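Local atomic coordinates of transcriptional regulator, ROK family (Vibrio cholerae O1 biovar eltor, PDB entry 1Z05), a protein that probably binds DNA as a zinc-containing transcriptional regulator of the ROK family, a homologue of E. coli Mlc, and is linked to carbohydrate metabolism. Residues 119-124 with 404-409; 109-114 with 156-161; 84-89 with 94-99; 42-47 with 72-77. One frame throughout, in Å; residues are numbered along the deposited sequence.

Interaction 1 of 4, residues 119-124 with 404-409. With SO4 (sulfate ion), chain C.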
loop_
_atom_site.group_PDB
_atom_site.type_symbol
_atom_site.label_atom_id
_atom_site.label_comp_id
_atom_site.label_asym_id
_atom_site.label_seq_id
_atom_site.Cartn_x
_atom_site.Cartn_y
_atom_site.Cartn_z
ATOM N N TYR A 119 26.555 14.908 8.015
ATOM C CA TYR A 119 27.545 14.097 7.310
ATOM C C TYR A 119 27.045 13.489 6.001
ATOM O O TYR A 119 25.839 13.425 5.737
ATOM C CB TYR A 119 28.080 12.986 8.215
ATOM C CG TYR A 119 27.070 11.899 8.513
ATOM C CD1 TYR A 119 26.926 10.796 7.664
ATOM C CD2 TYR A 119 26.258 11.975 9.647
ATOM C CE1 TYR A 119 25.986 9.785 7.942
ATOM C CE2 TYR A 119 25.334 10.981 9.935
ATOM C CZ TYR A 119 25.204 9.894 9.082
ATOM O OH TYR A 119 24.285 8.921 9.380
ATOM N N LEU A 120 28.000 13.034 5.194
ATOM C CA LEU A 120 27.725 12.321 3.962
ATOM C C LEU A 120 28.569 11.060 3.935
ATOM O O LEU A 120 29.787 11.122 4.113
ATOM C CB LEU A 120 28.044 13.197 2.742
ATOM C CG LEU A 120 28.042 12.503 1.367
ATOM C CD1 LEU A 120 26.626 12.048 0.984
ATOM C CD2 LEU A 120 28.635 13.401 0.282
ATOM N N THR A 121 27.916 9.923 3.728
ATOM C CA THR A 121 28.618 8.651 3.562
ATOM C C THR A 121 28.588 8.229 2.096
ATOM O O THR A 121 27.533 8.233 1.465
ATOM C CB THR A 121 28.050 7.543 4.476
ATOM O OG1 THR A 121 28.265 7.910 5.845
ATOM C CG2 THR A 121 28.754 6.202 4.211
ATOM N N ILE A 122 29.755 7.906 1.549
ATOM C CA ILE A 122 29.831 7.394 0.191
ATOM C C ILE A 122 30.482 6.024 0.277
ATOM O O ILE A 122 31.561 5.882 0.847
ATOM C CB ILE A 122 30.627 8.335 -0.774
ATOM C CG1 ILE A 122 29.991 9.735 -0.807
ATOM C CG2 ILE A 122 30.664 7.738 -2.186
ATOM C CD1 ILE A 122 30.830 10.812 -1.518
ATOM N N ALA A 123 29.801 5.012 -0.249
ATOM C CA ALA A 123 30.344 3.665 -0.252
ATOM C C ALA A 123 30.323 3.121 -1.667
ATOM O O ALA A 123 29.387 3.376 -2.424
ATOM C CB ALA A 123 29.554 2.755 0.681
ATOM N N LEU A 124 31.367 2.392 -2.025
ATOM C CA LEU A 124 31.392 1.649 -3.276
ATOM C C LEU A 124 31.008 0.208 -2.964
ATOM O O LEU A 124 31.598 -0.415 -2.072
ATOM C CB LEU A 124 32.785 1.728 -3.917
ATOM C CG LEU A 124 33.055 0.917 -5.192
ATOM C CD1 LEU A 124 32.315 1.492 -6.393
ATOM C CD2 LEU A 124 34.557 0.864 -5.456
ATOM N N GLN A 404 24.970 -0.143 9.130
ATOM C CA GLN A 404 25.278 -0.271 7.708
ATOM C C GLN A 404 24.403 0.736 6.976
ATOM O O GLN A 404 23.318 0.412 6.473
ATOM C CB GLN A 404 25.053 -1.700 7.196
ATOM C CG GLN A 404 25.853 -2.780 7.931
ATOM C CD GLN A 404 25.137 -3.291 9.169
ATOM O OE1 GLN A 404 24.221 -2.649 9.676
ATOM N NE2 GLN A 404 25.558 -4.451 9.664
ATOM N N ALA A 405 24.891 1.969 6.942
ATOM C CA ALA A 405 24.105 3.103 6.490
ATOM C C ALA A 405 23.803 3.085 4.991
ATOM O O ALA A 405 22.854 3.732 4.547
ATOM C CB ALA A 405 24.802 4.398 6.879
ATOM N N THR A 406 24.601 2.354 4.213
ATOM C CA THR A 406 24.420 2.353 2.757
ATOM C C THR A 406 23.754 1.088 2.181
ATOM O O THR A 406 23.510 1.019 0.976
ATOM C CB THR A 406 25.724 2.687 1.983
ATOM O OG1 THR A 406 26.714 1.677 2.221
ATOM C CG2 THR A 406 26.273 4.060 2.392
ATOM N N MET A 407 23.459 0.106 3.036
ATOM C CA MET A 407 22.694 -1.072 2.613
ATOM C C MET A 407 21.293 -0.750 2.096
ATOM O O MET A 407 20.827 -1.432 1.183
ATOM C CB MET A 407 22.622 -2.158 3.699
ATOM C CG MET A 407 23.872 -3.023 3.810
ATOM S SD MET A 407 24.630 -3.548 2.244
ATOM C CE MET A 407 23.441 -4.723 1.607
ATOM N N PRO A 408 20.597 0.249 2.696
ATOM C CA PRO A 408 19.352 0.708 2.088
ATOM C C PRO A 408 19.504 1.117 0.620
ATOM O O PRO A 408 18.661 0.769 -0.191
ATOM C CB PRO A 408 18.957 1.916 2.957
ATOM C CG PRO A 408 19.535 1.609 4.289
ATOM C CD PRO A 408 20.857 0.941 3.981
ATOM N N GLY A 409 20.583 1.826 0.273
ATOM C CA GLY A 409 20.809 2.197 -1.120
ATOM C C GLY A 409 21.082 0.981 -1.989
ATOM O O GLY A 409 20.651 0.920 -3.146
HETATM S S SO4 C . 21.922 10.452 11.693
HETATM O O1 SO4 C . 22.696 9.217 11.644
HETATM O O2 SO4 C . 20.626 10.224 12.311
HETATM O O3 SO4 C . 22.700 11.405 12.484
HETATM O O4 SO4 C . 21.707 10.958 10.341
#

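Interaction 2 of 4, residues 109-114 with 156-161. With SO4 (sulfate ion), chain C.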
loop_
_atom_site.group_PDB
_atom_site.type_symbol
_atom_site.label_atom_id
_atom_site.label_comp_id
_atom_site.label_asym_id
_atom_site.label_seq_id
_atom_site.Cartn_x
_atom_site.Cartn_y
_atom_site.Cartn_z
ATOM N N GLN A 109 29.741 -2.536 -10.331
ATOM C CA GLN A 109 29.695 -1.852 -9.059
ATOM C C GLN A 109 28.590 -0.799 -9.062
ATOM O O GLN A 109 28.000 -0.503 -10.098
ATOM C CB GLN A 109 31.046 -1.177 -8.791
ATOM C CG GLN A 109 32.249 -2.131 -8.788
ATOM C CD GLN A 109 33.558 -1.395 -8.743
ATOM O OE1 GLN A 109 33.647 -0.268 -9.205
ATOM N NE2 GLN A 109 34.588 -2.030 -8.185
ATOM N N PHE A 110 28.317 -0.237 -7.890
ATOM C CA PHE A 110 27.466 0.941 -7.770
ATOM C C PHE A 110 27.915 1.740 -6.546
ATOM O O PHE A 110 28.579 1.201 -5.658
ATOM C CB PHE A 110 25.975 0.547 -7.674
ATOM C CG PHE A 110 25.622 -0.295 -6.462
ATOM C CD1 PHE A 110 25.275 0.307 -5.258
ATOM C CD2 PHE A 110 25.610 -1.688 -6.544
ATOM C CE1 PHE A 110 24.932 -0.457 -4.132
ATOM C CE2 PHE A 110 25.252 -2.466 -5.439
ATOM C CZ PHE A 110 24.922 -1.854 -4.230
ATOM N N LEU A 111 27.565 3.024 -6.521
ATOM C CA LEU A 111 27.750 3.862 -5.352
ATOM C C LEU A 111 26.466 3.906 -4.550
ATOM O O LEU A 111 25.366 3.984 -5.115
ATOM C CB LEU A 111 28.103 5.300 -5.752
ATOM C CG LEU A 111 29.464 5.659 -6.333
ATOM C CD1 LEU A 111 29.578 7.188 -6.334
ATOM C CD2 LEU A 111 30.593 5.046 -5.530
ATOM N N SER A 112 26.605 3.825 -3.234
ATOM C CA SER A 112 25.474 4.005 -2.336
ATOM C C SER A 112 25.892 5.080 -1.357
ATOM O O SER A 112 26.983 5.015 -0.786
ATOM C CB SER A 112 25.117 2.701 -1.618
ATOM O OG SER A 112 23.936 2.855 -0.841
ATOM N N MET A 113 25.035 6.085 -1.199
ATOM C CA MET A 113 25.315 7.223 -0.346
ATOM C C MET A 113 24.243 7.403 0.719
ATOM O O MET A 113 23.074 7.065 0.513
ATOM C CB MET A 113 25.403 8.493 -1.197
ATOM C CG MET A 113 26.514 8.455 -2.234
ATOM S SD MET A 113 26.431 9.838 -3.391
ATOM C CE MET A 113 27.117 11.152 -2.402
ATOM N N ARG A 114 24.648 7.929 1.864
ATOM C CA ARG A 114 23.688 8.427 2.840
ATOM C C ARG A 114 23.979 9.889 3.138
ATOM O O ARG A 114 25.115 10.246 3.479
ATOM C CB ARG A 114 23.718 7.615 4.139
ATOM C CG ARG A 114 22.817 8.233 5.231
ATOM C CD ARG A 114 22.846 7.461 6.554
ATOM N NE ARG A 114 22.181 8.242 7.598
ATOM C CZ ARG A 114 20.864 8.275 7.781
ATOM N NH1 ARG A 114 20.059 7.546 7.003
ATOM N NH2 ARG A 114 20.349 9.049 8.731
ATOM N N GLU A 156 32.763 13.816 -7.153
ATOM C CA GLU A 156 33.920 14.053 -8.021
ATOM C C GLU A 156 35.241 13.603 -7.378
ATOM O O GLU A 156 36.010 12.862 -7.993
ATOM C CB GLU A 156 33.988 15.537 -8.409
ATOM C CG GLU A 156 35.255 15.977 -9.143
ATOM C CD GLU A 156 35.416 17.497 -9.161
ATOM O OE1 GLU A 156 36.563 17.993 -9.086
ATOM O OE2 GLU A 156 34.384 18.203 -9.233
ATOM N N GLU A 157 35.482 14.059 -6.150
ATOM C CA GLU A 157 36.673 13.702 -5.378
ATOM C C GLU A 157 36.786 12.184 -5.188
ATOM O O GLU A 157 37.869 11.623 -5.342
ATOM C CB GLU A 157 36.642 14.416 -4.012
ATOM C CG GLU A 157 37.809 14.102 -3.072
ATOM C CD GLU A 157 39.062 14.910 -3.366
ATOM O OE1 GLU A 157 39.578 14.842 -4.501
ATOM O OE2 GLU A 157 39.553 15.606 -2.449
ATOM N N PHE A 158 35.665 11.536 -4.873
ATOM C CA PHE A 158 35.607 10.080 -4.677
ATOM C C PHE A 158 36.050 9.303 -5.921
ATOM O O PHE A 158 36.859 8.376 -5.820
ATOM C CB PHE A 158 34.198 9.639 -4.247
ATOM C CG PHE A 158 34.119 8.195 -3.778
ATOM C CD1 PHE A 158 34.214 7.882 -2.420
ATOM C CD2 PHE A 158 33.945 7.158 -4.691
ATOM C CE1 PHE A 158 34.146 6.549 -1.980
ATOM C CE2 PHE A 158 33.887 5.830 -4.266
ATOM C CZ PHE A 158 33.976 5.528 -2.905
ATOM N N PHE A 159 35.516 9.677 -7.086
ATOM C CA PHE A 159 35.929 9.060 -8.356
ATOM C C PHE A 159 37.420 9.236 -8.650
ATOM O O PHE A 159 38.057 8.339 -9.186
ATOM C CB PHE A 159 35.083 9.577 -9.523
ATOM C CG PHE A 159 33.821 8.788 -9.745
ATOM C CD1 PHE A 159 33.801 7.724 -10.652
ATOM C CD2 PHE A 159 32.658 9.097 -9.046
ATOM C CE1 PHE A 159 32.641 6.997 -10.866
ATOM C CE2 PHE A 159 31.490 8.377 -9.247
ATOM C CZ PHE A 159 31.477 7.313 -10.151
ATOM N N GLN A 160 37.969 10.393 -8.292
ATOM C CA GLN A 160 39.384 10.653 -8.484
ATOM C C GLN A 160 40.223 9.876 -7.477
ATOM O O GLN A 160 41.205 9.238 -7.852
ATOM C CB GLN A 160 39.686 12.157 -8.373
ATOM C CG GLN A 160 39.269 12.962 -9.597
ATOM C CD GLN A 160 39.212 14.454 -9.326
ATOM O OE1 GLN A 160 39.914 14.966 -8.457
ATOM N NE2 GLN A 160 38.375 15.158 -10.076
ATOM N N THR A 161 39.837 9.925 -6.204
ATOM C CA THR A 161 40.633 9.294 -5.151
ATOM C C THR A 161 40.694 7.776 -5.312
ATOM O O THR A 161 41.752 7.176 -5.137
ATOM C CB THR A 161 40.103 9.630 -3.746
ATOM O OG1 THR A 161 40.131 11.048 -3.561
ATOM C CG2 THR A 161 40.981 8.969 -2.662
HETATM S S SO4 C . 21.922 10.452 11.693
HETATM O O1 SO4 C . 22.696 9.217 11.644
HETATM O O2 SO4 C . 20.626 10.224 12.311
HETATM O O3 SO4 C . 22.700 11.405 12.484
HETATM O O4 SO4 C . 21.707 10.958 10.341
#

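Interaction 3 of 4, residues 84-89 with 94-99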
loop_
_atom_site.group_PDB
_atom_site.type_symbol
_atom_site.label_atom_id
_atom_site.label_comp_id
_atom_site.label_asym_id
_atom_site.label_seq_id
_atom_site.Cartn_x
_atom_site.Cartn_y
_atom_site.Cartn_z
ATOM N N HIS A 84 26.176 -14.709 -17.768
ATOM C CA HIS A 84 27.099 -15.525 -18.536
ATOM C C HIS A 84 26.742 -16.995 -18.438
ATOM O O HIS A 84 26.051 -17.417 -17.510
ATOM C CB HIS A 84 28.545 -15.281 -18.096
ATOM C CG HIS A 84 28.880 -15.854 -16.754
ATOM N ND1 HIS A 84 29.583 -17.030 -16.606
ATOM C CD2 HIS A 84 28.617 -15.412 -15.502
ATOM C CE1 HIS A 84 29.740 -17.288 -15.320
ATOM N NE2 HIS A 84 29.170 -16.318 -14.629
ATOM N N GLU A 85 27.222 -17.756 -19.414
ATOM C CA GLU A 85 27.062 -19.208 -19.465
ATOM C C GLU A 85 28.334 -19.810 -20.072
ATOM O O GLU A 85 29.148 -19.089 -20.654
ATOM C CB GLU A 85 25.861 -19.580 -20.341
ATOM C CG GLU A 85 25.972 -19.061 -21.777
ATOM C CD GLU A 85 24.829 -19.504 -22.685
ATOM O OE1 GLU A 85 24.140 -20.497 -22.359
ATOM O OE2 GLU A 85 24.629 -18.847 -23.733
ATOM N N THR A 86 28.517 -21.118 -19.917
ATOM C CA THR A 86 29.459 -21.850 -20.764
ATOM C C THR A 86 28.589 -22.583 -21.791
ATOM O O THR A 86 27.834 -23.501 -21.437
ATOM C CB THR A 86 30.345 -22.855 -19.984
ATOM O OG1 THR A 86 31.060 -22.176 -18.946
ATOM C CG2 THR A 86 31.370 -23.541 -20.921
ATOM N N THR A 87 28.669 -22.133 -23.044
ATOM C CA THR A 87 27.896 -22.713 -24.137
ATOM C C THR A 87 28.432 -24.098 -24.493
ATOM O O THR A 87 29.549 -24.466 -24.105
ATOM C CB THR A 87 27.921 -21.829 -25.406
ATOM O OG1 THR A 87 29.228 -21.853 -25.989
ATOM C CG2 THR A 87 27.522 -20.382 -25.091
ATOM N N VAL A 88 27.634 -24.852 -25.242
ATOM C CA VAL A 88 28.041 -26.170 -25.740
ATOM C C VAL A 88 29.340 -26.075 -26.556
ATOM O O VAL A 88 30.258 -26.879 -26.374
ATOM C CB VAL A 88 26.885 -26.828 -26.562
ATOM C CG1 VAL A 88 27.341 -28.088 -27.281
ATOM C CG2 VAL A 88 25.695 -27.127 -25.652
ATOM N N GLN A 89 29.416 -25.084 -27.443
ATOM C CA GLN A 89 30.607 -24.875 -28.272
ATOM C C GLN A 89 31.866 -24.599 -27.434
ATOM O O GLN A 89 32.926 -25.162 -27.724
ATOM C CB GLN A 89 30.368 -23.770 -29.320
ATOM C CG GLN A 89 31.469 -23.669 -30.373
ATOM C CD GLN A 89 31.013 -23.043 -31.689
ATOM O OE1 GLN A 89 29.877 -22.584 -31.826
ATOM N NE2 GLN A 89 31.911 -23.026 -32.667
ATOM N N ARG A 94 36.936 -26.214 -25.165
ATOM C CA ARG A 94 37.908 -26.049 -24.084
ATOM C C ARG A 94 37.927 -27.198 -23.063
ATOM O O ARG A 94 38.678 -27.156 -22.086
ATOM C CB ARG A 94 37.740 -24.667 -23.430
ATOM C CG ARG A 94 37.916 -23.525 -24.444
ATOM C CD ARG A 94 37.857 -22.129 -23.840
ATOM N NE ARG A 94 36.499 -21.702 -23.497
ATOM C CZ ARG A 94 36.132 -20.434 -23.304
ATOM N NH1 ARG A 94 37.008 -19.448 -23.433
ATOM N NH2 ARG A 94 34.880 -20.147 -22.979
ATOM N N GLY A 95 37.121 -28.229 -23.315
ATOM C CA GLY A 95 37.101 -29.438 -22.489
ATOM C C GLY A 95 36.605 -29.251 -21.064
ATOM O O GLY A 95 37.168 -29.829 -20.126
ATOM N N ARG A 96 35.562 -28.435 -20.898
ATOM C CA ARG A 96 34.916 -28.248 -19.595
ATOM C C ARG A 96 33.386 -28.359 -19.719
ATOM O O ARG A 96 32.870 -28.382 -20.833
ATOM C CB ARG A 96 35.366 -26.941 -18.923
ATOM C CG ARG A 96 35.059 -25.650 -19.665
ATOM C CD ARG A 96 35.404 -24.474 -18.761
ATOM N NE ARG A 96 35.247 -23.172 -19.404
ATOM C CZ ARG A 96 36.237 -22.508 -20.002
ATOM N NH1 ARG A 96 37.464 -23.015 -20.052
ATOM N NH2 ARG A 96 35.998 -21.329 -20.550
ATOM N N PRO A 97 32.659 -28.468 -18.585
ATOM C CA PRO A 97 31.222 -28.738 -18.712
ATOM C C PRO A 97 30.432 -27.536 -19.218
ATOM O O PRO A 97 30.807 -26.397 -18.950
ATOM C CB PRO A 97 30.791 -29.075 -17.275
ATOM C CG PRO A 97 32.081 -29.263 -16.494
ATOM C CD PRO A 97 33.063 -28.368 -17.171
ATOM N N ALA A 98 29.354 -27.798 -19.952
ATOM C CA ALA A 98 28.386 -26.758 -20.297
ATOM C C ALA A 98 27.683 -26.346 -19.007
ATOM O O ALA A 98 27.304 -27.198 -18.191
ATOM C CB ALA A 98 27.376 -27.278 -21.321
ATOM N N VAL A 99 27.553 -25.041 -18.801
ATOM C CA VAL A 99 27.009 -24.509 -17.554
ATOM C C VAL A 99 25.935 -23.495 -17.895
ATOM O O VAL A 99 26.116 -22.654 -18.778
ATOM C CB VAL A 99 28.109 -23.862 -16.649
ATOM C CG1 VAL A 99 27.523 -23.355 -15.334
ATOM C CG2 VAL A 99 29.221 -24.855 -16.334
HETATM O O HOH W 1 32.357 -24.371 -17.705
HETATM O O HOH W 2 33.174 -20.921 -19.700
#

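Interaction 4 of 4, residues 42-47 with 72-77. With SO4 (sulfate ion), chain G.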
loop_
_atom_site.group_PDB
_atom_site.type_symbol
_atom_site.label_atom_id
_atom_site.label_comp_id
_atom_site.label_asym_id
_atom_site.label_seq_id
_atom_site.Cartn_x
_atom_site.Cartn_y
_atom_site.Cartn_z
ATOM N N GLY A 42 13.834 -7.947 -16.297
ATOM C CA GLY A 42 13.982 -8.047 -14.839
ATOM C C GLY A 42 13.544 -9.389 -14.268
ATOM O O GLY A 42 14.234 -9.967 -13.438
ATOM N N ARG A 43 12.396 -9.890 -14.721
ATOM C CA ARG A 43 11.897 -11.200 -14.291
ATOM C C ARG A 43 12.901 -12.323 -14.586
ATOM O O ARG A 43 13.167 -13.168 -13.729
ATOM C CB ARG A 43 10.553 -11.505 -14.950
ATOM C CG ARG A 43 9.412 -10.654 -14.403
ATOM C CD ARG A 43 8.059 -11.012 -15.033
ATOM N NE ARG A 43 7.568 -12.311 -14.564
ATOM C CZ ARG A 43 7.293 -13.352 -15.348
ATOM N NH1 ARG A 43 7.430 -13.266 -16.668
ATOM N NH2 ARG A 43 6.856 -14.484 -14.807
ATOM N N VAL A 44 13.451 -12.318 -15.797
ATOM C CA VAL A 44 14.441 -13.320 -16.207
ATOM C C VAL A 44 15.741 -13.185 -15.407
ATOM O O VAL A 44 16.290 -14.178 -14.932
ATOM C CB VAL A 44 14.714 -13.261 -17.727
ATOM C CG1 VAL A 44 15.964 -14.079 -18.105
ATOM C CG2 VAL A 44 13.504 -13.774 -18.491
ATOM N N TYR A 45 16.215 -11.955 -15.251
ATOM C CA TYR A 45 17.440 -11.695 -14.490
ATOM C C TYR A 45 17.327 -12.128 -13.021
ATOM O O TYR A 45 18.281 -12.689 -12.446
ATOM C CB TYR A 45 17.793 -10.213 -14.589
ATOM C CG TYR A 45 19.045 -9.850 -13.852
ATOM C CD1 TYR A 45 20.296 -9.949 -14.476
ATOM C CD2 TYR A 45 18.995 -9.414 -12.523
ATOM C CE1 TYR A 45 21.470 -9.611 -13.793
ATOM C CE2 TYR A 45 20.169 -9.084 -11.831
ATOM C CZ TYR A 45 21.395 -9.188 -12.473
ATOM O OH TYR A 45 22.552 -8.843 -11.810
ATOM N N LYS A 46 16.172 -11.857 -12.412
ATOM C CA LYS A 46 15.905 -12.296 -11.029
ATOM C C LYS A 46 15.936 -13.822 -10.893
ATOM O O LYS A 46 16.495 -14.354 -9.926
ATOM C CB LYS A 46 14.580 -11.724 -10.511
ATOM C CG LYS A 46 14.312 -12.032 -9.037
ATOM C CD LYS A 46 12.941 -11.539 -8.599
ATOM C CE LYS A 46 12.664 -11.876 -7.145
ATOM N NZ LYS A 46 11.390 -11.227 -6.720
ATOM N N LEU A 47 15.342 -14.526 -11.858
ATOM C CA LEU A 47 15.414 -15.991 -11.875
ATOM C C LEU A 47 16.859 -16.501 -11.945
ATOM O O LEU A 47 17.251 -17.390 -11.186
ATOM C CB LEU A 47 14.584 -16.565 -13.028
ATOM C CG LEU A 47 13.071 -16.648 -12.803
ATOM C CD1 LEU A 47 12.358 -17.042 -14.096
ATOM C CD2 LEU A 47 12.719 -17.617 -11.673
ATOM N N LYS A 72 15.798 -13.716 -26.928
ATOM C CA LYS A 72 15.999 -12.277 -27.109
ATOM C C LYS A 72 16.461 -11.583 -25.826
ATOM O O LYS A 72 17.393 -10.786 -25.863
ATOM C CB LYS A 72 14.733 -11.604 -27.661
ATOM C CG LYS A 72 14.470 -11.903 -29.132
ATOM C CD LYS A 72 13.377 -11.008 -29.735
ATOM C CE LYS A 72 11.988 -11.440 -29.291
ATOM N NZ LYS A 72 10.922 -10.913 -30.197
ATOM N N ILE A 73 15.822 -11.901 -24.699
ATOM C CA ILE A 73 16.200 -11.324 -23.408
ATOM C C ILE A 73 17.615 -11.737 -22.978
ATOM O O ILE A 73 18.432 -10.878 -22.622
ATOM C CB ILE A 73 15.180 -11.663 -22.282
ATOM C CG1 ILE A 73 13.834 -10.968 -22.556
ATOM C CG2 ILE A 73 15.735 -11.248 -20.919
ATOM C CD1 ILE A 73 12.628 -11.631 -21.891
ATOM N N THR A 74 17.902 -13.037 -23.001
ATOM C CA THR A 74 19.222 -13.510 -22.586
ATOM C C THR A 74 20.329 -12.997 -23.497
ATOM O O THR A 74 21.424 -12.708 -23.026
ATOM C CB THR A 74 19.317 -15.055 -22.497
ATOM O OG1 THR A 74 18.867 -15.644 -23.722
ATOM C CG2 THR A 74 18.497 -15.588 -21.326
ATOM N N ARG A 75 20.054 -12.894 -24.799
ATOM C CA ARG A 75 21.062 -12.403 -25.734
ATOM C C ARG A 75 21.479 -10.961 -25.410
ATOM O O ARG A 75 22.671 -10.650 -25.406
ATOM C CB ARG A 75 20.593 -12.559 -27.192
ATOM C CG ARG A 75 21.591 -12.124 -28.293
ATOM C CD ARG A 75 23.035 -12.630 -28.087
ATOM N NE ARG A 75 23.120 -14.014 -27.621
ATOM C CZ ARG A 75 24.233 -14.589 -27.170
ATOM N NH1 ARG A 75 25.372 -13.908 -27.125
ATOM N NH2 ARG A 75 24.210 -15.850 -26.765
ATOM N N GLU A 76 20.499 -10.089 -25.156
ATOM C CA GLU A 76 20.797 -8.719 -24.733
ATOM C C GLU A 76 21.575 -8.706 -23.406
ATOM O O GLU A 76 22.530 -7.943 -23.256
ATOM C CB GLU A 76 19.531 -7.851 -24.632
ATOM C CG GLU A 76 18.779 -7.687 -25.947
ATOM C CD GLU A 76 18.029 -6.360 -26.078
ATOM O OE1 GLU A 76 18.101 -5.514 -25.153
ATOM O OE2 GLU A 76 17.365 -6.163 -27.123
ATOM N N LEU A 77 21.183 -9.557 -22.459
ATOM C CA LEU A 77 21.872 -9.601 -21.164
ATOM C C LEU A 77 23.291 -10.171 -21.268
ATOM O O LEU A 77 24.205 -9.686 -20.599
ATOM C CB LEU A 77 21.046 -10.350 -20.109
ATOM C CG LEU A 77 19.674 -9.804 -19.685
ATOM C CD1 LEU A 77 19.046 -10.730 -18.654
ATOM C CD2 LEU A 77 19.740 -8.373 -19.155
HETATM S S SO4 G . 21.374 -16.786 -29.373
HETATM O O1 SO4 G . 22.682 -16.837 -30.024
HETATM O O2 SO4 G . 20.339 -17.090 -30.356
HETATM O O3 SO4 G . 21.337 -17.750 -28.273
HETATM O O4 SO4 G . 21.128 -15.448 -28.843
#

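Interaction 1 of 4, residues 119-124 with 404-409
In the ASKHA-type fold of ROK proteins, T406 at the turn leading into helix 407-418 packs on T121 and A123 of strand 119-126, the central one of three consecutive antiparallel strands (131-138, 119-126, 108-116) in a mixed sheet. The methyls of the two threonines meet, CG2 of T121 lying 3.7 Å from CG2 of T406. A123 points its CB at the same residue, 3.4 Å from OG1 and 3.9 Å from CG2 of T406. With OG1 set between backbone N and carbonyl carbon (chi1 64°), T406 turns its hydroxyl to A123 and sets its methyl between T121 and A123. At the strand's start, the Y119 hydroxyl donates over 2.8 Å (OH to O1) to a sulfate probably from the crystallisation liquor, O1 lying at the ring edge and in its plane; NH2 of R114 and the backbone N of R117 also bond this ion. Contact between the two segments is purely van der Waals, while S112 OG bonds T406 O from the neighbouring strand and so fixes the turn to the sheet.

Interaction 2 of 4, residues 109-114 with 156-161
A helix packed on a beta-sheet, as in each half of the ASKHA fold, brings L111 of strand 108-116 against F158 and F159 near the end of helix 144-161. The leucine divides its two methyls between consecutive phenylalanines. CD2 of L111 comes obliquely to the F158 ring, 3.6 Å from CE2, while CD1 of L111 lies 3.7 Å from CE2 of F159. CG of F158 stands opposite the backbone N (chi1 -169°), and its side chain runs past that of L111 in the opposite direction, whereas F159 crosses the leucine at a slant. The contact is entirely apolar. One turn of the helix is braced by E157 O, which accepts from both N and OG1 of T161; the hydroxyl, 2.9 Å from that oxygen, stands 46° out of the carbonyl plane. At the far end of the strand segment, R114 reaches a bound sulfate in an extended chain: NH2 donates to O4 over 2.8 Å at 165°, with O4 in the guanidinium plane, while NH1 forms a salt bridge with D217. Strand 108-116 runs between 119-126 and 168-176, and helix 144-161 covers the sheet face bearing L111 and M113, with F158 also touching L124 and T135.

Interaction 3 of 4, residues 84-89 with 94-99
T86 holds OG1 beside its backbone N and CG2 opposite it (chi1 -57°), which turns the methyl to the P97 carbonyl, CG2 to O 3.5 Å, and leaves the hydroxyl to two waters. One water, 2.8 Å from OG1 of T86, donates to P97 O; the other, 2.6 Å from the same OG1, accepts from R96 NH2. R96 extends from CG to NE, and both waters lie in its guanidinium plane. The backbones join T86 and V99 as an antiparallel hydrogen-bonded pair: T86 N reaches V99 O at 3.1 Å, and V99 N returns to T86 O at 3.1 Å, in the carbonyl plane on a lone pair. The side chains of T86 and V99 share one face of the sheet. Following helices 35-51, 56-63 and 67-79, the strand pair is consistent with the wing of a winged helix-turn-helix domain. T86 and V99 lie at its end, where helix 88-94 joins strands 83-86 and 99-103; E85 is salt-bridged to R56 in helix 56-63, and V99 touches P53.

Interaction 4 of 4, residues 42-47 with 72-77
O4 of a sulfate, probably from the crystallisation liquor, takes the shortest polar bond here, from R75 NE at 2.7 Å. The N-H...O angle of 141° makes it a bent bond, although O4 lies near the guanidinium plane at its edge. Bends at chi2 and chi3 curl the arginine round this oxygen, leaving CB, CG and CD of R75 close to it as well; the positive charge would be expected to steady the anion. A second polar group, OG1 of T74, is hydrogen-bonded back to the carbonyls of I70 and T71 in its own helix, which leaves its methyl available for packing. The contact between the helices is apolar. CG2 of I73 rests 3.9 Å from V44 CB and 4.0 Å from V44 CG1, while CD1 of I73 approaches V44 CG2 at 4.1 Å. V44 CG1 also comes within 4.4 Å of T74 CG2. Helices 35-51, 56-63 and 67-79, followed by the strand pair 83-86 and 99-103, have the topology of a winged helix-turn-helix domain, in which 67-79 would be the recognition helix, consistent with DNA binding. Segments 42-47 and 72-77 cross at -71°, their axes 10.3 Å apart. Farther along, L77 places CD1 at the edge of the Y45 ring and 4.3 Å from Y45 CB; L423 of helix 421-428 touches both residues.

How the interactions relate
From the N terminus, interaction 4 comes first, closing a loop through helix 56-63 and packing helix 35-51 on helix 67-79. Interaction 3 follows in series and closes a short loop around helix 88-94; the two touch loosely where E85 approaches R75. Interactions 1 and 2 lie in the ROK part of the chain and cross along it: 109-114 precedes 119-124, then come 156-161 and, far later, 404-409. Their strands are neighbours in one sheet, with helix 144-161 on one face and the start of helix 407-418 on the other. S112 OG probably bonds T406 O, and both contacts reach the same sulfate. Interaction 1 thus ties the chain's late part back to this sheet.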